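Local atomic coordinates of endo-1,4-beta-xylanase (Uncultured bacterium, PDB entry 7AX7), a protein that probably removes acetyl groups from acetylated xylan, as the cobalt-dependent carbohydrate esterase family 4 domain of a multidomain xylanase. Residues D95-N107 / Y111-L123. Numbering follows the deposited sequence.
With ACT (acetate ion), chain C.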
loop_
_atom_site.group_PDB
_atom_site.type_symbol
_atom_site.label_atom_id
_atom_site.label_comp_id
_atom_site.label_asym_id
_atom_site.label_seq_id
_atom_site.Cartn_x
_atom_site.Cartn_y
_atom_site.Cartn_z
ATOM N N ASP A 95 12.661 -1.610 -6.968
ATOM C CA ASP A 95 11.860 -1.762 -8.171
ATOM C C ASP A 95 10.394 -1.942 -7.792
ATOM O O ASP A 95 10.030 -2.918 -7.128
ATOM C CB ASP A 95 12.367 -2.951 -8.985
ATOM C CG ASP A 95 13.808 -2.759 -9.455
ATOM O OD1 ASP A 95 14.091 -1.710 -10.073
ATOM O OD2 ASP A 95 14.651 -3.636 -9.181
ATOM N N VAL A 96 9.562 -0.993 -8.209
ATOM C CA VAL A 96 8.121 -1.131 -8.039
ATOM C C VAL A 96 7.657 -2.452 -8.642
ATOM O O VAL A 96 8.078 -2.835 -9.737
ATOM C CB VAL A 96 7.414 0.077 -8.679
ATOM C CG1 VAL A 96 5.938 -0.208 -8.910
ATOM C CG2 VAL A 96 7.606 1.305 -7.793
ATOM N N LYS A 97 6.807 -3.175 -7.909
ATOM C CA LYS A 97 6.183 -4.383 -8.434
ATOM C C LYS A 97 4.668 -4.297 -8.516
ATOM O O LYS A 97 4.058 -5.139 -9.182
ATOM C CB LYS A 97 6.545 -5.609 -7.579
ATOM C CG LYS A 97 8.026 -5.906 -7.491
ATOM C CD LYS A 97 8.624 -6.115 -8.867
ATOM C CE LYS A 97 9.873 -7.000 -8.816
ATOM N NZ LYS A 97 10.960 -6.438 -7.969
ATOM N N PHE A 98 4.048 -3.329 -7.848
ATOM C CA PHE A 98 2.600 -3.258 -7.760
ATOM C C PHE A 98 2.133 -1.821 -7.931
ATOM O O PHE A 98 2.864 -0.869 -7.640
ATOM C CB PHE A 98 2.116 -3.844 -6.434
ATOM C CG PHE A 98 2.396 -5.304 -6.309
ATOM C CD1 PHE A 98 1.541 -6.236 -6.894
ATOM C CD2 PHE A 98 3.538 -5.751 -5.653
ATOM C CE1 PHE A 98 1.813 -7.607 -6.801
ATOM C CE2 PHE A 98 3.819 -7.112 -5.543
ATOM C CZ PHE A 98 2.959 -8.044 -6.119
ATOM N N PHE A 99 0.900 -1.687 -8.414
ATOM C CA PHE A 99 0.222 -0.415 -8.597
ATOM C C PHE A 99 -1.118 -0.452 -7.876
ATOM O O PHE A 99 -1.839 -1.453 -7.937
ATOM C CB PHE A 99 0.007 -0.128 -10.096
ATOM C CG PHE A 99 -0.973 0.975 -10.381
ATOM C CD1 PHE A 99 -0.653 2.298 -10.108
ATOM C CD2 PHE A 99 -2.207 0.694 -10.971
ATOM C CE1 PHE A 99 -1.545 3.324 -10.404
ATOM C CE2 PHE A 99 -3.109 1.713 -11.264
ATOM C CZ PHE A 99 -2.776 3.034 -10.978
ATOM N N ARG A 100 -1.450 0.638 -7.192
ATOM C CA ARG A 100 -2.799 0.800 -6.662
ATOM C C ARG A 100 -3.416 2.068 -7.237
ATOM O O ARG A 100 -2.841 3.157 -7.081
ATOM C CB ARG A 100 -2.807 0.842 -5.137
ATOM C CG ARG A 100 -4.196 1.036 -4.556
ATOM C CD ARG A 100 -4.102 1.056 -3.037
ATOM N NE ARG A 100 -4.250 -0.267 -2.460
ATOM C CZ ARG A 100 -3.657 -0.667 -1.339
ATOM N NH1 ARG A 100 -2.844 0.145 -0.673
ATOM N NH2 ARG A 100 -3.868 -1.889 -0.894
ATOM N N PRO A 101 -4.559 1.978 -7.908
ATOM C CA PRO A 101 -5.130 3.149 -8.585
ATOM C C PRO A 101 -5.648 4.179 -7.593
ATOM O O PRO A 101 -6.336 3.832 -6.622
ATOM C CB PRO A 101 -6.274 2.548 -9.415
ATOM C CG PRO A 101 -6.622 1.271 -8.739
ATOM C CD PRO A 101 -5.314 0.746 -8.193
ATOM N N PRO A 102 -5.340 5.461 -7.807
ATOM C CA PRO A 102 -5.911 6.510 -6.950
ATOM C C PRO A 102 -7.431 6.445 -6.956
ATOM O O PRO A 102 -8.059 6.288 -8.006
ATOM C CB PRO A 102 -5.405 7.808 -7.590
ATOM C CG PRO A 102 -4.153 7.397 -8.348
ATOM C CD PRO A 102 -4.451 6.010 -8.846
ATOM N N TYR A 103 -8.019 6.568 -5.767
ATOM C CA TYR A 103 -9.464 6.504 -5.554
ATOM C C TYR A 103 -10.057 5.161 -5.957
ATOM O O TYR A 103 -11.282 5.028 -6.022
ATOM C CB TYR A 103 -10.182 7.643 -6.296
ATOM C CG TYR A 103 -9.492 8.964 -6.041
ATOM C CD1 TYR A 103 -9.621 9.609 -4.814
ATOM C CD2 TYR A 103 -8.665 9.536 -7.000
ATOM C CE1 TYR A 103 -8.964 10.800 -4.562
ATOM C CE2 TYR A 103 -8.010 10.739 -6.760
ATOM C CZ TYR A 103 -8.161 11.359 -5.536
ATOM O OH TYR A 103 -7.513 12.546 -5.288
ATOM N N ILE A 104 -9.218 4.160 -6.215
ATOM C CA ILE A 104 -9.669 2.902 -6.791
ATOM C C ILE A 104 -10.568 3.225 -7.980
ATOM O O ILE A 104 -11.617 2.602 -8.172
ATOM C CB ILE A 104 -10.400 2.034 -5.750
ATOM C CG1 ILE A 104 -9.652 2.039 -4.414
ATOM C CG2 ILE A 104 -10.553 0.606 -6.266
ATOM C CD1 ILE A 104 -8.300 1.334 -4.454
ATOM N N ALA A 105 -10.184 4.229 -8.762
ATOM C CA ALA A 105 -10.870 4.559 -10.006
ATOM C C ALA A 105 -10.080 3.937 -11.153
ATOM O O ALA A 105 -8.941 4.339 -11.420
ATOM C CB ALA A 105 -11.004 6.073 -10.177
ATOM N N VAL A 106 -10.687 2.960 -11.829
ATOM C CA VAL A 106 -10.027 2.217 -12.897
ATOM C C VAL A 106 -10.994 2.053 -14.062
ATOM O O VAL A 106 -12.190 1.815 -13.856
ATOM C CB VAL A 106 -9.545 0.834 -12.411
ATOM C CG1 VAL A 106 -8.807 0.963 -11.088
ATOM C CG2 VAL A 106 -10.722 -0.090 -12.264
ATOM N N ASN A 107 -10.468 2.165 -15.287
ATOM C CA ASN A 107 -11.229 1.953 -16.519
ATOM C C ASN A 107 -10.382 1.127 -17.493
ATOM O O ASN A 107 -9.245 0.746 -17.194
ATOM C CB ASN A 107 -11.669 3.293 -17.141
ATOM C CG ASN A 107 -10.497 4.136 -17.620
ATOM O OD1 ASN A 107 -9.337 3.764 -17.437
ATOM N ND2 ASN A 107 -10.793 5.277 -18.239
ATOM N N TYR A 111 -6.149 -0.204 -17.549
ATOM C CA TYR A 111 -5.730 -1.600 -17.642
ATOM C C TYR A 111 -4.891 -1.867 -18.892
ATOM O O TYR A 111 -3.974 -2.696 -18.855
ATOM C CB TYR A 111 -6.948 -2.520 -17.636
ATOM C CG TYR A 111 -7.515 -2.851 -16.267
ATOM C CD1 TYR A 111 -6.765 -3.549 -15.323
ATOM C CD2 TYR A 111 -8.822 -2.514 -15.945
ATOM C CE1 TYR A 111 -7.296 -3.875 -14.083
ATOM C CE2 TYR A 111 -9.366 -2.838 -14.713
ATOM C CZ TYR A 111 -8.601 -3.512 -13.786
ATOM O OH TYR A 111 -9.159 -3.828 -12.573
ATOM N N GLN A 112 -5.196 -1.190 -20.004
ATOM C CA GLN A 112 -4.453 -1.383 -21.244
ATOM C C GLN A 112 -3.061 -0.761 -21.197
ATOM O O GLN A 112 -2.202 -1.128 -22.010
ATOM C CB GLN A 112 -5.231 -0.779 -22.428
ATOM C CG GLN A 112 -6.591 -1.435 -22.719
ATOM C CD GLN A 112 -7.485 -0.591 -23.631
ATOM O OE1 GLN A 112 -7.079 0.462 -24.116
ATOM N NE2 GLN A 112 -8.716 -1.056 -23.860
ATOM N N ASN A 113 -2.819 0.182 -20.286
ATOM C CA ASN A 113 -1.613 0.995 -20.347
ATOM C C ASN A 113 -0.815 0.980 -19.055
ATOM O O ASN A 113 0.056 1.837 -18.877
ATOM C CB ASN A 113 -1.966 2.433 -20.732
ATOM C CG ASN A 113 -2.317 2.554 -22.206
ATOM O OD1 ASN A 113 -1.438 2.471 -23.052
ATOM N ND2 ASN A 113 -3.605 2.706 -22.517
ATOM N N ILE A 114 -1.084 0.032 -18.161
ATOM C CA ILE A 114 -0.347 -0.131 -16.913
ATOM C C ILE A 114 0.124 -1.578 -16.849
ATOM O O ILE A 114 -0.691 -2.507 -16.934
ATOM C CB ILE A 114 -1.199 0.245 -15.685
ATOM C CG1 ILE A 114 -1.556 1.737 -15.755
ATOM C CG2 ILE A 114 -0.468 -0.083 -14.381
ATOM C CD1 ILE A 114 -2.454 2.216 -14.643
ATOM N N ASP A 115 1.437 -1.760 -16.710
ATOM C CA ASP A 115 2.113 -3.048 -16.803
ATOM C C ASP A 115 2.356 -3.704 -15.450
ATOM O O ASP A 115 3.032 -4.739 -15.386
ATOM C CB ASP A 115 3.446 -2.871 -17.538
ATOM C CG ASP A 115 3.254 -2.422 -18.973
ATOM O OD1 ASP A 115 2.331 -2.954 -19.623
ATOM O OD2 ASP A 115 4.003 -1.536 -19.440
ATOM N N TYR A 116 1.846 -3.135 -14.378
ATOM C CA TYR A 116 1.972 -3.756 -13.077
ATOM C C TYR A 116 0.651 -4.387 -12.661
ATOM O O TYR A 116 -0.420 -3.942 -13.090
ATOM C CB TYR A 116 2.392 -2.730 -12.015
ATOM C CG TYR A 116 3.696 -2.025 -12.296
ATOM C CD1 TYR A 116 4.912 -2.670 -12.102
ATOM C CD2 TYR A 116 3.711 -0.704 -12.728
ATOM C CE1 TYR A 116 6.106 -2.030 -12.339
ATOM C CE2 TYR A 116 4.906 -0.048 -12.970
ATOM C CZ TYR A 116 6.096 -0.712 -12.772
ATOM O OH TYR A 116 7.280 -0.062 -13.023
ATOM N N PRO A 117 0.686 -5.422 -11.820
ATOM C CA PRO A 117 -0.562 -5.919 -11.225
ATOM C C PRO A 117 -1.263 -4.819 -10.436
ATOM O O PRO A 117 -0.633 -4.051 -9.699
ATOM C CB PRO A 117 -0.096 -7.059 -10.309
ATOM C CG PRO A 117 1.269 -7.447 -10.829
ATOM C CD PRO A 117 1.867 -6.181 -11.366
ATOM N N PHE A 118 -2.584 -4.763 -10.595
ATOM C CA PHE A 118 -3.431 -3.829 -9.862
ATOM C C PHE A 118 -3.788 -4.401 -8.490
ATOM O O PHE A 118 -4.214 -5.556 -8.384
ATOM C CB PHE A 118 -4.723 -3.550 -10.641
ATOM C CG PHE A 118 -4.553 -2.637 -11.842
ATOM C CD1 PHE A 118 -3.659 -2.950 -12.860
ATOM C CD2 PHE A 118 -5.316 -1.478 -11.956
ATOM C CE1 PHE A 118 -3.516 -2.119 -13.965
ATOM C CE2 PHE A 118 -5.178 -0.641 -13.055
ATOM C CZ PHE A 118 -4.277 -0.970 -14.063
ATOM N N ILE A 119 -3.680 -3.573 -7.454
ATOM C CA ILE A 119 -4.019 -3.968 -6.092
ATOM C C ILE A 119 -5.155 -3.089 -5.588
ATOM O O ILE A 119 -5.106 -1.864 -5.720
ATOM C CB ILE A 119 -2.805 -3.871 -5.152
ATOM C CG1 ILE A 119 -1.686 -4.804 -5.634
ATOM C CG2 ILE A 119 -3.228 -4.188 -3.720
ATOM C CD1 ILE A 119 -2.105 -6.263 -5.761
ATOM N N GLN A 120 -6.187 -3.716 -5.033
ATOM C CA GLN A 120 -7.186 -2.957 -4.293
ATOM C C GLN A 120 -7.063 -3.261 -2.798
ATOM O O GLN A 120 -6.406 -2.519 -2.069
ATOM C CB GLN A 120 -8.593 -3.272 -4.802
ATOM C CG GLN A 120 -9.681 -2.521 -4.054
ATOM C CD GLN A 120 -11.059 -2.813 -4.595
ATOM O OE1 GLN A 120 -11.256 -2.926 -5.806
ATOM N NE2 GLN A 120 -12.022 -2.956 -3.699
ATOM N N GLY A 121 -7.667 -4.361 -2.334
ATOM C CA GLY A 121 -7.662 -4.681 -0.915
ATOM C C GLY A 121 -8.900 -4.135 -0.232
ATOM O O GLY A 121 -9.723 -3.438 -0.828
ATOM N N THR A 122 -9.049 -4.454 1.049
ATOM C CA THR A 122 -10.235 -4.030 1.791
ATOM C C THR A 122 -9.989 -2.659 2.408
ATOM O O THR A 122 -9.008 -2.470 3.137
ATOM C CB THR A 122 -10.602 -5.046 2.868
ATOM O OG1 THR A 122 -10.788 -6.331 2.256
ATOM C CG2 THR A 122 -11.893 -4.628 3.578
ATOM N N LEU A 123 -10.872 -1.703 2.111
ATOM C CA LEU A 123 -10.769 -0.375 2.701
ATOM C C LEU A 123 -11.246 -0.412 4.144
ATOM O O LEU A 123 -12.154 -1.170 4.496
ATOM C CB LEU A 123 -11.607 0.643 1.929
ATOM C CG LEU A 123 -11.542 0.658 0.403
ATOM C CD1 LEU A 123 -12.437 1.767 -0.154
ATOM C CD2 LEU A 123 -10.109 0.821 -0.057
HETATM C C ACT C . -6.601 5.811 -2.520
HETATM O O ACT C . -5.720 5.731 -1.620
HETATM O OXT ACT C . -6.721 6.677 -3.427
HETATM C CH3 ACT C . -7.666 4.666 -2.503
HETATM O O HOH W 1 9.474 -1.490 -11.798
#
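A chi1 of 166° swings the Phe99 ring away from its own backbone N and lays the side chain beside that of Phe118, its ring turned edge-on to the other's face, with CD2 over the ring centre. The pair exemplifies a T-shaped stack, the centroids 5.1 Å apart, while Tyr111 covers the opposite face of Phe118. Ile114 adds its CD1, 3.5 Å from Phe99 CE2. Alongside, the backbones form a single parallel bridge around Phe99, whose N donates to Pro117 O (3.1 Å) and whose O accepts from Ile119 N (2.8 Å). At one end Val96 CG1 sits over the Tyr116 ring in a CH-pi contact, and a water joins Val96 O to Tyr116 OH, which also bonds Ser85. Toward the metal, a bend at chi3 (-90°) turns the Arg100 guanidinium edge toward Gln120 O, NH2 at 2.9 Å in a bond tilted from both planes, with a weak second bond from NE. Asp11 and Thr9 hold the same guanidinium, and Arg100 O bonds the cobalt ligand His62, consistent with a second-shell role. Residues 98-100 run between Ser61, ending strand 58-61, and strand 118-123, with backbone bonds to each side, within the NodB-type deacetylase fold; helix 74-92 packs against Val96 and Phe99.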